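Long-range contacts in mannan endo-1,4-beta-mannosidase (Cryptopygus antarcticus, PDB 4OOU), which hydrolyses internal beta-1,4-mannosidic linkages in mannans, galactomannans and glucomannans, releasing mainly short manno-oligosaccharides: residues 79-84 / 126-131; 175-180 / 237-242; 279-284 / 308-313; 292-297 / 324-329. All coordinates share one frame; numbering follows the deposited sequence.

Contact 1. Residues 79-84 / 126-131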
loop_
_atom_site.group_PDB
_atom_site.type_symbol
_atom_site.label_atom_id
_atom_site.label_comp_id
_atom_site.label_asym_id
_atom_site.label_seq_id
_atom_site.Cartn_x
_atom_site.Cartn_y
_atom_site.Cartn_z
ATOM N N THR A 79 -8.514 -4.428 -8.109
ATOM C CA THR A 79 -7.258 -4.024 -7.526
ATOM C C THR A 79 -6.600 -5.195 -6.817
ATOM O O THR A 79 -7.262 -5.980 -6.165
ATOM C CB THR A 79 -7.486 -2.862 -6.525
ATOM O OG1 THR A 79 -7.862 -1.686 -7.241
ATOM C CG2 THR A 79 -6.228 -2.547 -5.711
ATOM N N ALA A 80 -5.282 -5.274 -6.943
ATOM C CA ALA A 80 -4.465 -6.187 -6.158
ATOM C C ALA A 80 -3.268 -5.441 -5.563
ATOM O O ALA A 80 -2.563 -4.726 -6.270
ATOM C CB ALA A 80 -3.984 -7.336 -7.024
ATOM N N ARG A 81 -3.060 -5.597 -4.257
ATOM C CA ARG A 81 -1.882 -5.053 -3.572
ATOM C C ARG A 81 -0.862 -6.205 -3.457
ATOM O O ARG A 81 -1.185 -7.327 -2.991
ATOM C CB ARG A 81 -2.283 -4.538 -2.206
ATOM C CG ARG A 81 -1.247 -3.780 -1.393
ATOM C CD ARG A 81 -1.862 -3.415 -0.058
ATOM N NE ARG A 81 -0.965 -2.703 0.829
ATOM C CZ ARG A 81 -0.517 -3.138 2.005
ATOM N NH1 ARG A 81 -0.853 -4.345 2.480
ATOM N NH2 ARG A 81 0.261 -2.344 2.730
ATOM N N VAL A 82 0.362 -5.931 -3.912
ATOM C CA VAL A 82 1.354 -6.976 -4.024
ATOM C C VAL A 82 2.727 -6.436 -3.688
ATOM O O VAL A 82 3.075 -5.340 -4.080
ATOM C CB VAL A 82 1.321 -7.606 -5.428
ATOM C CG1 VAL A 82 1.367 -6.545 -6.496
ATOM C CG2 VAL A 82 2.455 -8.621 -5.608
ATOM N N TRP A 83 3.483 -7.238 -2.936
ATOM C CA TRP A 83 4.696 -6.813 -2.259
ATOM C C TRP A 83 5.932 -7.102 -3.119
ATOM O O TRP A 83 5.985 -8.126 -3.802
ATOM C CB TRP A 83 4.784 -7.541 -0.916
ATOM C CG TRP A 83 3.799 -7.090 0.145
ATOM C CD1 TRP A 83 2.569 -6.519 -0.038
ATOM C CD2 TRP A 83 3.970 -7.198 1.552
ATOM N NE1 TRP A 83 1.991 -6.243 1.165
ATOM C CE2 TRP A 83 2.828 -6.657 2.155
ATOM C CE3 TRP A 83 4.990 -7.691 2.359
ATOM C CZ2 TRP A 83 2.683 -6.587 3.518
ATOM C CZ3 TRP A 83 4.849 -7.621 3.713
ATOM C CH2 TRP A 83 3.709 -7.078 4.285
ATOM N N VAL A 84 6.919 -6.199 -3.077
ATOM C CA VAL A 84 8.119 -6.282 -3.936
ATOM C C VAL A 84 9.462 -6.514 -3.203
ATOM O O VAL A 84 9.934 -7.658 -3.129
ATOM C CB VAL A 84 8.231 -5.072 -4.906
ATOM C CG1 VAL A 84 9.270 -5.373 -5.995
ATOM C CG2 VAL A 84 6.881 -4.780 -5.545
ATOM N N PHE A 126 -5.935 -3.120 -11.377
ATOM C CA PHE A 126 -4.959 -2.234 -10.903
ATOM C C PHE A 126 -4.052 -2.909 -9.896
ATOM O O PHE A 126 -4.494 -3.713 -9.029
ATOM C CB PHE A 126 -5.688 -1.094 -10.188
ATOM C CG PHE A 126 -6.262 -0.052 -11.107
ATOM C CD1 PHE A 126 -5.408 0.744 -11.908
ATOM C CD2 PHE A 126 -7.629 0.182 -11.129
ATOM C CE1 PHE A 126 -5.940 1.735 -12.729
ATOM C CE2 PHE A 126 -8.168 1.148 -11.953
ATOM C CZ PHE A 126 -7.324 1.938 -12.762
ATOM N N LEU A 127 -2.782 -2.526 -9.953
ATOM C CA LEU A 127 -1.830 -3.005 -8.985
ATOM C C LEU A 127 -1.390 -1.906 -8.044
ATOM O O LEU A 127 -1.225 -0.764 -8.437
ATOM C CB LEU A 127 -0.624 -3.591 -9.704
ATOM C CG LEU A 127 -0.842 -4.935 -10.380
ATOM C CD1 LEU A 127 0.500 -5.627 -10.611
ATOM C CD2 LEU A 127 -1.753 -5.837 -9.553
ATOM N N ILE A 128 -1.221 -2.252 -6.786
ATOM C CA ILE A 128 -0.495 -1.399 -5.877
ATOM C C ILE A 128 0.763 -2.174 -5.551
ATOM O O ILE A 128 0.713 -3.328 -5.117
ATOM C CB ILE A 128 -1.283 -1.065 -4.612
ATOM C CG1 ILE A 128 -2.484 -0.176 -4.946
ATOM C CG2 ILE A 128 -0.370 -0.368 -3.588
ATOM C CD1 ILE A 128 -3.519 -0.109 -3.832
ATOM N N LEU A 129 1.901 -1.555 -5.821
ATOM C CA LEU A 129 3.165 -2.207 -5.587
ATOM C C LEU A 129 3.668 -1.704 -4.259
ATOM O O LEU A 129 3.834 -0.508 -4.108
ATOM C CB LEU A 129 4.124 -1.820 -6.697
ATOM C CG LEU A 129 3.648 -2.347 -8.042
ATOM C CD1 LEU A 129 4.742 -2.257 -9.096
ATOM C CD2 LEU A 129 3.128 -3.781 -7.925
ATOM N N VAL A 130 3.910 -2.590 -3.296
ATOM C CA VAL A 130 4.461 -2.129 -2.016
ATOM C C VAL A 130 5.948 -2.428 -1.941
ATOM O O VAL A 130 6.385 -3.572 -2.108
ATOM C CB VAL A 130 3.623 -2.532 -0.770
ATOM C CG1 VAL A 130 2.928 -3.818 -0.970
ATOM C CG2 VAL A 130 4.457 -2.592 0.510
ATOM N N LEU A 131 6.719 -1.357 -1.718
ATOM C CA LEU A 131 8.163 -1.396 -1.834
ATOM C C LEU A 131 8.811 -2.208 -0.733
ATOM O O LEU A 131 9.367 -3.266 -1.011
ATOM C CB LEU A 131 8.725 0.029 -1.865
ATOM C CG LEU A 131 9.139 0.559 -3.244
ATOM C CD1 LEU A 131 8.312 -0.018 -4.351
ATOM C CD2 LEU A 131 9.089 2.067 -3.273
#
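V82 and L129 lie side by side and point the same way, CG1 of V82 meeting CD2 of L129 at 3.6 Å. V82 CG1 sits between its own backbone N and carbonyl carbon (chi1 50°), which turns this methyl to the 126-131 strand, where it also rests against the I128 carbonyl oxygen. On the same face the CB of A80 meets the L127 CD2 methyl at 3.7 Å. The other face carries T79, R81 and W83 beside I128 and V130. T79 CG2 reaches I128 CD1 at 4.1 Å, the two side chains crossing obliquely. R81 leaves the sheet with CG opposite the backbone N (chi1 -173°) and stays extended to NE; its CG passes the I128 CG2 methyl. Its NH1 lies in plane at the edge of the W83 indole, and its guanidinium continues to salt bridges with E177 and E312 and hydrogen bonds with N180 and N43. Five backbone hydrogen bonds lock the parallel register, from A80 N to F126 O at 2.7 Å as far as V84 N to V130 O at 2.9 Å, the strands crossing at -21°. Two neighbouring parallel strands joined by a beta-alpha-beta crossover through helix 109-122, with R81 and the substrate-binding W83 on the active-site face, are characteristic of the TIM barrel of family 5 glycosyl hydrolases.

Contact 2. Residues 175-180 / 237-242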
loop_
_atom_site.group_PDB
_atom_site.type_symbol
_atom_site.label_atom_id
_atom_site.label_comp_id
_atom_site.label_asym_id
_atom_site.label_seq_id
_atom_site.Cartn_x
_atom_site.Cartn_y
_atom_site.Cartn_z
ATOM N N ALA A 175 -0.657 2.615 -7.980
ATOM C CA ALA A 175 0.094 3.346 -6.929
ATOM C C ALA A 175 1.310 2.591 -6.401
ATOM O O ALA A 175 1.393 1.350 -6.464
ATOM C CB ALA A 175 -0.827 3.657 -5.778
ATOM N N TRP A 176 2.251 3.353 -5.860
ATOM C CA TRP A 176 3.403 2.778 -5.161
ATOM C C TRP A 176 3.196 2.970 -3.677
ATOM O O TRP A 176 2.775 4.035 -3.242
ATOM C CB TRP A 176 4.694 3.489 -5.563
ATOM C CG TRP A 176 4.901 3.567 -7.033
ATOM C CD1 TRP A 176 4.234 4.373 -7.925
ATOM C CD2 TRP A 176 5.816 2.801 -7.796
ATOM N NE1 TRP A 176 4.682 4.147 -9.199
ATOM C CE2 TRP A 176 5.653 3.183 -9.153
ATOM C CE3 TRP A 176 6.748 1.811 -7.476
ATOM C CZ2 TRP A 176 6.426 2.642 -10.179
ATOM C CZ3 TRP A 176 7.495 1.263 -8.483
ATOM C CH2 TRP A 176 7.341 1.691 -9.827
ATOM N N GLU A 177 3.511 1.952 -2.894
ATOM C CA GLU A 177 3.492 2.084 -1.443
ATOM C C GLU A 177 4.894 1.930 -0.891
ATOM O O GLU A 177 5.567 0.898 -1.036
ATOM C CB GLU A 177 2.566 1.067 -0.823
ATOM C CG GLU A 177 2.509 1.155 0.670
ATOM C CD GLU A 177 1.424 0.285 1.278
ATOM O OE1 GLU A 177 0.476 -0.125 0.554
ATOM O OE2 GLU A 177 1.559 0.020 2.503
ATOM N N VAL A 178 5.333 2.967 -0.218
ATOM C CA VAL A 178 6.714 3.015 0.209
ATOM C C VAL A 178 6.994 1.961 1.220
ATOM O O VAL A 178 7.965 1.224 1.108
ATOM C CB VAL A 178 7.078 4.362 0.854
ATOM C CG1 VAL A 178 8.566 4.397 1.137
ATOM C CG2 VAL A 178 6.689 5.497 -0.060
ATOM N N LEU A 179 6.157 1.911 2.242
ATOM C CA LEU A 179 6.471 1.087 3.400
ATOM C C LEU A 179 5.167 0.611 4.018
ATOM O O LEU A 179 4.207 1.371 4.110
ATOM C CB LEU A 179 7.291 1.905 4.373
ATOM C CG LEU A 179 7.803 1.200 5.627
ATOM C CD1 LEU A 179 8.799 0.085 5.298
ATOM C CD2 LEU A 179 8.430 2.224 6.563
ATOM N N ASN A 180 5.117 -0.667 4.380
ATOM C CA ASN A 180 3.905 -1.277 4.922
ATOM C C ASN A 180 4.038 -1.339 6.452
ATOM O O ASN A 180 5.080 -1.786 6.968
ATOM C CB ASN A 180 3.731 -2.693 4.366
ATOM C CG ASN A 180 2.692 -3.519 5.152
ATOM O OD1 ASN A 180 1.485 -3.387 4.920
ATOM N ND2 ASN A 180 3.153 -4.351 6.090
ATOM N N LEU A 237 1.063 7.866 -7.903
ATOM C CA LEU A 237 0.318 7.901 -6.672
ATOM C C LEU A 237 1.128 7.175 -5.612
ATOM O O LEU A 237 1.600 6.056 -5.820
ATOM C CB LEU A 237 -1.049 7.239 -6.872
ATOM C CG LEU A 237 -2.085 7.964 -7.740
ATOM C CD1 LEU A 237 -3.398 7.218 -7.569
ATOM C CD2 LEU A 237 -2.255 9.444 -7.380
ATOM N N VAL A 238 1.297 7.798 -4.464
ATOM C CA VAL A 238 2.082 7.167 -3.426
ATOM C C VAL A 238 1.251 7.061 -2.189
ATOM O O VAL A 238 0.445 7.972 -1.914
ATOM C CB VAL A 238 3.357 7.915 -3.137
ATOM C CG1 VAL A 238 4.177 7.137 -2.126
ATOM C CG2 VAL A 238 4.163 8.078 -4.430
ATOM N N THR A 239 1.435 5.941 -1.467
ATOM C CA THR A 239 0.789 5.724 -0.192
ATOM C C THR A 239 1.751 5.080 0.793
ATOM O O THR A 239 2.903 4.774 0.495
ATOM C CB THR A 239 -0.472 4.831 -0.356
ATOM O OG1 THR A 239 -1.315 4.873 0.809
ATOM C CG2 THR A 239 -0.093 3.411 -0.595
ATOM N N VAL A 240 1.226 4.933 1.995
ATOM C CA VAL A 240 1.825 4.246 3.080
ATOM C C VAL A 240 0.623 3.600 3.805
ATOM O O VAL A 240 -0.413 4.252 3.985
ATOM C CB VAL A 240 2.533 5.234 4.013
ATOM C CG1 VAL A 240 2.945 4.564 5.318
ATOM C CG2 VAL A 240 3.740 5.831 3.314
ATOM N N GLY A 241 0.750 2.331 4.182
ATOM C CA GLY A 241 -0.356 1.590 4.797
ATOM C C GLY A 241 -0.090 1.371 6.281
ATOM O O GLY A 241 0.697 0.497 6.656
ATOM N N SER A 242 -0.705 2.190 7.120
ATOM C CA SER A 242 -0.523 2.020 8.556
ATOM C C SER A 242 -1.224 0.798 9.089
ATOM O O SER A 242 -2.227 0.330 8.521
ATOM C CB SER A 242 -0.978 3.241 9.331
ATOM O OG SER A 242 0.033 4.235 9.235
#
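Three backbone hydrogen bonds hold W176 and V178 to segment 237-242. W176 N reaches L237 O at 2.8 Å, T239 N returns to W176 O at 2.9 Å, and V178 N takes T239 O at 3.1 Å. Between E177 and N180 a beta bulge shifts the register by one, bringing N180 level with G241. E177 leaves its strand with CG turned away from the backbone N (chi1 180°) and runs extended across T239, its CB 3.6 Å from T239 CG2. OE2 ends beside G241, where a CB would collide with it, and makes a salt bridge to R81; OE1 accepts from Q278. A leucine here would probably leave R81 without one of its carboxylate mates and Q278 NE2 without its E177 acceptor. At the corner V178 CG2 packs on V238 CG1 at 3.6 Å, and V178 also touches I222 and I225 of helix 215-232. A175 CB meets L237 CB at 3.8 Å, and the L237 carbonyl oxygen lies in plane at the W176 ring edge. E177 thus acts from the second shell: it helps fix R81, which also grips OD1 of the substrate-binding N180, whose ND2 is hydrogen-bonded to a Tris molecule, probably from the crystallisation liquor.

Contact 3. Residues 279-284 / 308-313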
loop_
_atom_site.group_PDB
_atom_site.type_symbol
_atom_site.label_atom_id
_atom_site.label_comp_id
_atom_site.label_asym_id
_atom_site.label_seq_id
_atom_site.Cartn_x
_atom_site.Cartn_y
_atom_site.Cartn_z
ATOM N N MET A 279 -5.457 2.908 5.969
ATOM C CA MET A 279 -5.440 2.214 7.242
ATOM C C MET A 279 -5.667 0.729 7.007
ATOM O O MET A 279 -6.261 0.328 6.006
ATOM C CB MET A 279 -6.506 2.798 8.146
ATOM C CG MET A 279 -6.330 4.282 8.449
ATOM S SD MET A 279 -7.850 5.069 9.021
ATOM C CE MET A 279 -7.262 6.741 9.283
ATOM N N HIS A 280 -5.117 -0.082 7.887
ATOM C CA HIS A 280 -5.409 -1.515 7.918
ATOM C C HIS A 280 -6.220 -1.786 9.153
ATOM O O HIS A 280 -6.050 -1.085 10.090
ATOM C CB HIS A 280 -4.129 -2.318 8.054
ATOM C CG HIS A 280 -3.177 -2.128 6.930
ATOM N ND1 HIS A 280 -1.870 -2.543 6.995
ATOM C CD2 HIS A 280 -3.337 -1.561 5.718
ATOM C CE1 HIS A 280 -1.269 -2.265 5.857
ATOM N NE2 HIS A 280 -2.137 -1.660 5.067
ATOM N N THR A 281 -7.062 -2.819 9.195
ATOM C CA THR A 281 -7.892 -3.001 10.380
ATOM C C THR A 281 -8.279 -4.453 10.669
ATOM O O THR A 281 -8.744 -5.190 9.793
ATOM C CB THR A 281 -9.128 -2.064 10.335
ATOM O OG1 THR A 281 -9.707 -1.948 11.647
ATOM C CG2 THR A 281 -10.135 -2.552 9.330
ATOM N N TYR A 282 -8.070 -4.827 11.928
ATOM C CA TYR A 282 -8.299 -6.157 12.424
ATOM C C TYR A 282 -8.862 -6.103 13.877
ATOM O O TYR A 282 -8.365 -5.364 14.740
ATOM C CB TYR A 282 -6.966 -6.936 12.396
ATOM C CG TYR A 282 -6.302 -7.093 11.030
ATOM C CD1 TYR A 282 -6.653 -8.118 10.174
ATOM C CD2 TYR A 282 -5.296 -6.239 10.621
ATOM C CE1 TYR A 282 -6.048 -8.267 8.936
ATOM C CE2 TYR A 282 -4.685 -6.383 9.374
ATOM C CZ TYR A 282 -5.073 -7.398 8.534
ATOM O OH TYR A 282 -4.470 -7.544 7.300
ATOM N N SER A 283 -9.887 -6.898 14.157
ATOM C CA SER A 283 -10.404 -7.028 15.517
ATOM C C SER A 283 -9.436 -7.783 16.437
ATOM O O SER A 283 -8.545 -8.490 15.971
ATOM C CB SER A 283 -11.760 -7.749 15.483
ATOM O OG SER A 283 -11.683 -9.064 14.962
ATOM N N HIS A 284 -9.607 -7.615 17.745
ATOM C CA HIS A 284 -8.879 -8.412 18.744
ATOM C C HIS A 284 -9.879 -9.116 19.645
ATOM O O HIS A 284 -10.734 -8.476 20.278
ATOM C CB HIS A 284 -7.897 -7.532 19.523
ATOM C CG HIS A 284 -6.805 -6.997 18.651
ATOM N ND1 HIS A 284 -6.884 -5.767 18.026
ATOM C CD2 HIS A 284 -5.656 -7.568 18.212
ATOM C CE1 HIS A 284 -5.811 -5.586 17.275
ATOM N NE2 HIS A 284 -5.053 -6.666 17.364
ATOM N N LEU A 308 -8.974 7.807 1.184
ATOM C CA LEU A 308 -8.616 6.872 2.261
ATOM C C LEU A 308 -9.036 5.433 1.881
ATOM O O LEU A 308 -10.181 5.173 1.478
ATOM C CB LEU A 308 -9.304 7.268 3.559
ATOM C CG LEU A 308 -9.124 6.310 4.719
ATOM C CD1 LEU A 308 -7.669 6.184 5.081
ATOM C CD2 LEU A 308 -9.894 6.846 5.911
ATOM N N LEU A 309 -8.080 4.523 1.988
ATOM C CA LEU A 309 -8.206 3.188 1.478
ATOM C C LEU A 309 -8.169 2.361 2.718
ATOM O O LEU A 309 -7.318 2.598 3.580
ATOM C CB LEU A 309 -6.969 2.859 0.629
ATOM C CG LEU A 309 -6.799 1.724 -0.409
ATOM C CD1 LEU A 309 -5.433 1.046 -0.345
ATOM C CD2 LEU A 309 -7.890 0.668 -0.367
ATOM N N ILE A 310 -9.065 1.395 2.824
ATOM C CA ILE A 310 -8.872 0.329 3.798
ATOM C C ILE A 310 -7.994 -0.731 3.157
ATOM O O ILE A 310 -8.474 -1.563 2.375
ATOM C CB ILE A 310 -10.192 -0.291 4.297
ATOM C CG1 ILE A 310 -11.121 0.840 4.774
ATOM C CG2 ILE A 310 -9.881 -1.319 5.394
ATOM C CD1 ILE A 310 -12.503 0.420 5.224
ATOM N N GLY A 311 -6.716 -0.719 3.530
ATOM C CA GLY A 311 -5.655 -1.367 2.748
ATOM C C GLY A 311 -5.570 -2.846 2.987
ATOM O O GLY A 311 -5.215 -3.619 2.079
ATOM N N GLU A 312 -5.893 -3.236 4.214
ATOM C CA GLU A 312 -6.087 -4.638 4.561
ATOM C C GLU A 312 -7.216 -4.807 5.563
ATOM O O GLU A 312 -7.454 -3.946 6.413
ATOM C CB GLU A 312 -4.859 -5.215 5.225
ATOM C CG GLU A 312 -3.511 -5.024 4.548
ATOM C CD GLU A 312 -2.388 -5.505 5.451
ATOM O OE1 GLU A 312 -2.687 -6.068 6.544
ATOM O OE2 GLU A 312 -1.209 -5.303 5.090
ATOM N N PHE A 313 -7.910 -5.931 5.464
ATOM C CA PHE A 313 -8.847 -6.354 6.487
ATOM C C PHE A 313 -9.202 -7.830 6.271
ATOM O O PHE A 313 -8.931 -8.369 5.215
ATOM C CB PHE A 313 -10.094 -5.465 6.452
ATOM C CG PHE A 313 -11.042 -5.783 5.330
ATOM C CD1 PHE A 313 -10.878 -5.206 4.082
ATOM C CD2 PHE A 313 -12.108 -6.654 5.533
ATOM C CE1 PHE A 313 -11.749 -5.491 3.053
ATOM C CE2 PHE A 313 -12.989 -6.936 4.514
ATOM C CZ PHE A 313 -12.799 -6.357 3.270
#
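The substrate-binding Y282 and H280 both meet the side chain of E312, the probable nucleophile. The hydrogen bond from Y282 OH to E312 OE1 is modelled at 2.4 Å, too short for its length to be trusted; the oxygen lies in plane at the phenol's edge, while ring and carboxylate planes stand 70° apart. H280 approaches differently. Its imidazole lies flat against the glutamate, with E312 CG 3.6 Å from the ring centroid and almost on the normal, a CH-pi contact; the carboxylate carries on over the same face toward the rim, stacked with only 17° between the planes. E312 reaches both rings because CG is turned opposite its carbonyl carbon (chi1 -51°) and the chain is extended from there. G311 leaves room for the imidazole, since a CB would collide with H280 CD2. Behind this shell the strand backbones are joined by G311 N to M279 O at 2.7 Å, M279 N to L309 O at 3.0 Å and T281 N to E312 O at 3.0 Å. Around the site, R81 forms a salt bridge with E312 OE2, while H280 is held by E181 and Q278 at its two nitrogens. The R81 bridge and the stack on H280, itself linked to E181, the probable proton donor/acceptor, thus probably restrict the nucleophile's orientation, with Y282 probably helping at OE1.

Contact 4. Residues 292-297 / 324-329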
loop_
_atom_site.group_PDB
_atom_site.type_symbol
_atom_site.label_atom_id
_atom_site.label_comp_id
_atom_site.label_asym_id
_atom_site.label_seq_id
_atom_site.Cartn_x
_atom_site.Cartn_y
_atom_site.Cartn_z
ATOM N N ALA A 292 -12.234 2.356 14.900
ATOM C CA ALA A 292 -11.681 1.662 13.763
ATOM C C ALA A 292 -12.622 1.834 12.582
ATOM O O ALA A 292 -13.768 2.249 12.740
ATOM C CB ALA A 292 -11.442 0.192 14.089
ATOM N N PRO A 293 -12.133 1.580 11.386
ATOM C CA PRO A 293 -12.873 1.983 10.189
ATOM C C PRO A 293 -14.295 1.434 10.008
ATOM O O PRO A 293 -15.163 2.179 9.529
ATOM C CB PRO A 293 -11.977 1.483 9.056
ATOM C CG PRO A 293 -10.634 1.670 9.607
ATOM C CD PRO A 293 -10.736 1.293 11.071
ATOM N N PHE A 294 -14.512 0.153 10.352
ATOM C CA PHE A 294 -15.829 -0.472 10.224
ATOM C C PHE A 294 -16.683 -0.146 11.438
ATOM O O PHE A 294 -17.854 -0.505 11.469
ATOM C CB PHE A 294 -15.747 -1.993 10.000
ATOM C CG PHE A 294 -15.183 -2.375 8.660
ATOM C CD1 PHE A 294 -15.915 -2.174 7.508
ATOM C CD2 PHE A 294 -13.894 -2.912 8.543
ATOM C CE1 PHE A 294 -15.374 -2.499 6.252
ATOM C CE2 PHE A 294 -13.348 -3.233 7.298
ATOM C CZ PHE A 294 -14.091 -3.028 6.145
ATOM N N LYS A 295 -16.120 0.577 12.407
ATOM C CA LYS A 295 -16.925 1.166 13.491
ATOM C C LYS A 295 -17.477 2.541 13.134
ATOM O O LYS A 295 -18.377 3.023 13.784
ATOM C CB LYS A 295 -16.117 1.265 14.788
ATOM C CG LYS A 295 -16.143 0.002 15.620
ATOM C CD LYS A 295 -17.514 -0.173 16.278
ATOM C CE LYS A 295 -17.479 -0.997 17.562
ATOM N NZ LYS A 295 -16.838 -0.246 18.676
ATOM N N VAL A 296 -16.979 3.152 12.071
ATOM C CA VAL A 296 -17.047 4.589 11.964
ATOM C C VAL A 296 -17.213 5.049 10.486
ATOM O O VAL A 296 -17.480 4.235 9.617
ATOM C CB VAL A 296 -15.787 5.114 12.685
ATOM C CG1 VAL A 296 -14.684 5.526 11.716
ATOM C CG2 VAL A 296 -16.139 6.220 13.656
ATOM N N ASN A 297 -17.124 6.346 10.232
ATOM C CA ASN A 297 -17.149 6.933 8.882
ATOM C C ASN A 297 -15.750 7.199 8.392
ATOM O O ASN A 297 -14.900 7.546 9.192
ATOM C CB ASN A 297 -17.723 8.351 8.976
ATOM C CG ASN A 297 -19.142 8.460 8.536
ATOM O OD1 ASN A 297 -19.775 7.490 8.122
ATOM N ND2 ASN A 297 -19.664 9.671 8.621
ATOM N N GLN A 324 -19.262 -9.695 2.717
ATOM C CA GLN A 324 -19.944 -8.814 1.765
ATOM C C GLN A 324 -20.444 -7.533 2.421
ATOM O O GLN A 324 -20.437 -6.489 1.795
ATOM C CB GLN A 324 -21.103 -9.513 1.035
ATOM C CG GLN A 324 -20.686 -10.603 0.062
ATOM C CD GLN A 324 -21.782 -10.948 -0.922
ATOM O OE1 GLN A 324 -22.981 -10.809 -0.632
ATOM N NE2 GLN A 324 -21.379 -11.389 -2.105
ATOM N N ASN A 325 -20.904 -7.602 3.667
ATOM C CA ASN A 325 -21.402 -6.394 4.310
ATOM C C ASN A 325 -20.244 -5.465 4.623
ATOM O O ASN A 325 -20.403 -4.239 4.670
ATOM C CB ASN A 325 -22.202 -6.751 5.552
ATOM C CG ASN A 325 -23.298 -7.749 5.249
ATOM O OD1 ASN A 325 -24.045 -7.601 4.271
ATOM N ND2 ASN A 325 -23.362 -8.799 6.040
ATOM N N LEU A 326 -19.081 -6.075 4.829
ATOM C CA LEU A 326 -17.813 -5.373 5.003
ATOM C C LEU A 326 -17.468 -4.586 3.730
ATOM O O LEU A 326 -17.231 -3.387 3.787
ATOM C CB LEU A 326 -16.698 -6.386 5.361
ATOM C CG LEU A 326 -16.263 -6.501 6.837
ATOM C CD1 LEU A 326 -17.236 -5.788 7.760
ATOM C CD2 LEU A 326 -16.024 -7.918 7.341
ATOM N N TYR A 327 -17.466 -5.263 2.586
ATOM C CA TYR A 327 -17.213 -4.594 1.326
ATOM C C TYR A 327 -18.207 -3.451 1.166
ATOM O O TYR A 327 -17.810 -2.296 0.873
ATOM C CB TYR A 327 -17.291 -5.557 0.135
ATOM C CG TYR A 327 -15.973 -6.244 -0.207
ATOM C CD1 TYR A 327 -15.028 -5.595 -0.986
ATOM C CD2 TYR A 327 -15.686 -7.542 0.225
ATOM C CE1 TYR A 327 -13.828 -6.184 -1.305
ATOM C CE2 TYR A 327 -14.475 -8.131 -0.084
ATOM C CZ TYR A 327 -13.552 -7.438 -0.857
ATOM O OH TYR A 327 -12.336 -7.987 -1.215
ATOM N N LYS A 328 -19.478 -3.779 1.390
ATOM C CA LYS A 328 -20.576 -2.817 1.306
ATOM C C LYS A 328 -20.497 -1.680 2.327
ATOM O O LYS A 328 -20.853 -0.548 2.001
ATOM C CB LYS A 328 -21.942 -3.521 1.375
ATOM C CG LYS A 328 -22.540 -3.769 -0.013
ATOM C CD LYS A 328 -23.893 -4.468 0.037
ATOM C CE LYS A 328 -23.754 -5.911 0.498
ATOM N NZ LYS A 328 -24.934 -6.721 0.095
ATOM N N TYR A 329 -20.022 -1.966 3.533
ATOM C CA TYR A 329 -19.892 -0.946 4.552
ATOM C C TYR A 329 -18.881 0.085 4.082
ATOM O O TYR A 329 -19.144 1.263 4.112
ATOM C CB TYR A 329 -19.460 -1.557 5.902
ATOM C CG TYR A 329 -19.375 -0.543 7.048
ATOM C CD1 TYR A 329 -18.348 0.392 7.112
ATOM C CD2 TYR A 329 -20.342 -0.521 8.060
ATOM C CE1 TYR A 329 -18.271 1.315 8.165
ATOM C CE2 TYR A 329 -20.272 0.389 9.106
ATOM C CZ TYR A 329 -19.242 1.312 9.160
ATOM O OH TYR A 329 -19.189 2.232 10.198
#
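F294 and Y329 meet as an offset edge-to-face pair: the edge of F294 is turned to the face of the tyrosine, with centroids 5.7 Å apart and planes at 64°. CD1 of F294 does the touching, 3.6 Å from Y329 CD1, and Y329 CB lies in plane at the phenyl edge. One face of F294 is covered by L326, whose CD1 makes a CH-pi contact 4.0 Å from the ring centroid, over the face but offset toward the rim. F294 CE1 also comes within 3.2 Å of the L326 carbonyl oxygen. Y329 extends from the helix with CG opposite its backbone N (chi1 -177°) and slides past F294 in the reverse direction to reach the loop backbone. There its hydroxyl donates to V296 O at 2.7 Å, from a position tilted out of the carbonyl plane, with the oxygen at the ring's edge. The ring crosses the turn on the way, its CZ 3.2 Å from F294 O. A phenylalanine here lacks the hydroxyl, so V296 O would probably have to rely more on its weak bond from Y335 and the loop would be less firmly tied to the helix. On the strand side, F294 also packs edge-to-face on F313 and touches I310 and T281, while L326 leans on F313; the loop segment thus fills a wedge between helix 323-332 and the outer side of strands 277-281 and 308-313.

From the N terminus, contact 1 closes a 41-residue excursion containing helix 109-122 and pairs two neighbouring barrel strands. Contact 2 follows in series, closing 56 residues with helix 215-232; strand 126-133 joins the two by pairing with the strands of 175-180. Contacts 3 and 4 cross: the segments run 279-284, 292-297, 308-313, 324-329, so the loop leaving strand 277-281 turns back onto the helix that follows strand 308-313. Contacts 1, 2 and 3 converge on the active-site centre, where R81 reaches into both of the others and N180 borders H280. Contact 4 stays outside, about 10 Å from contact 3 between centres, backing its strands through T281 and F313.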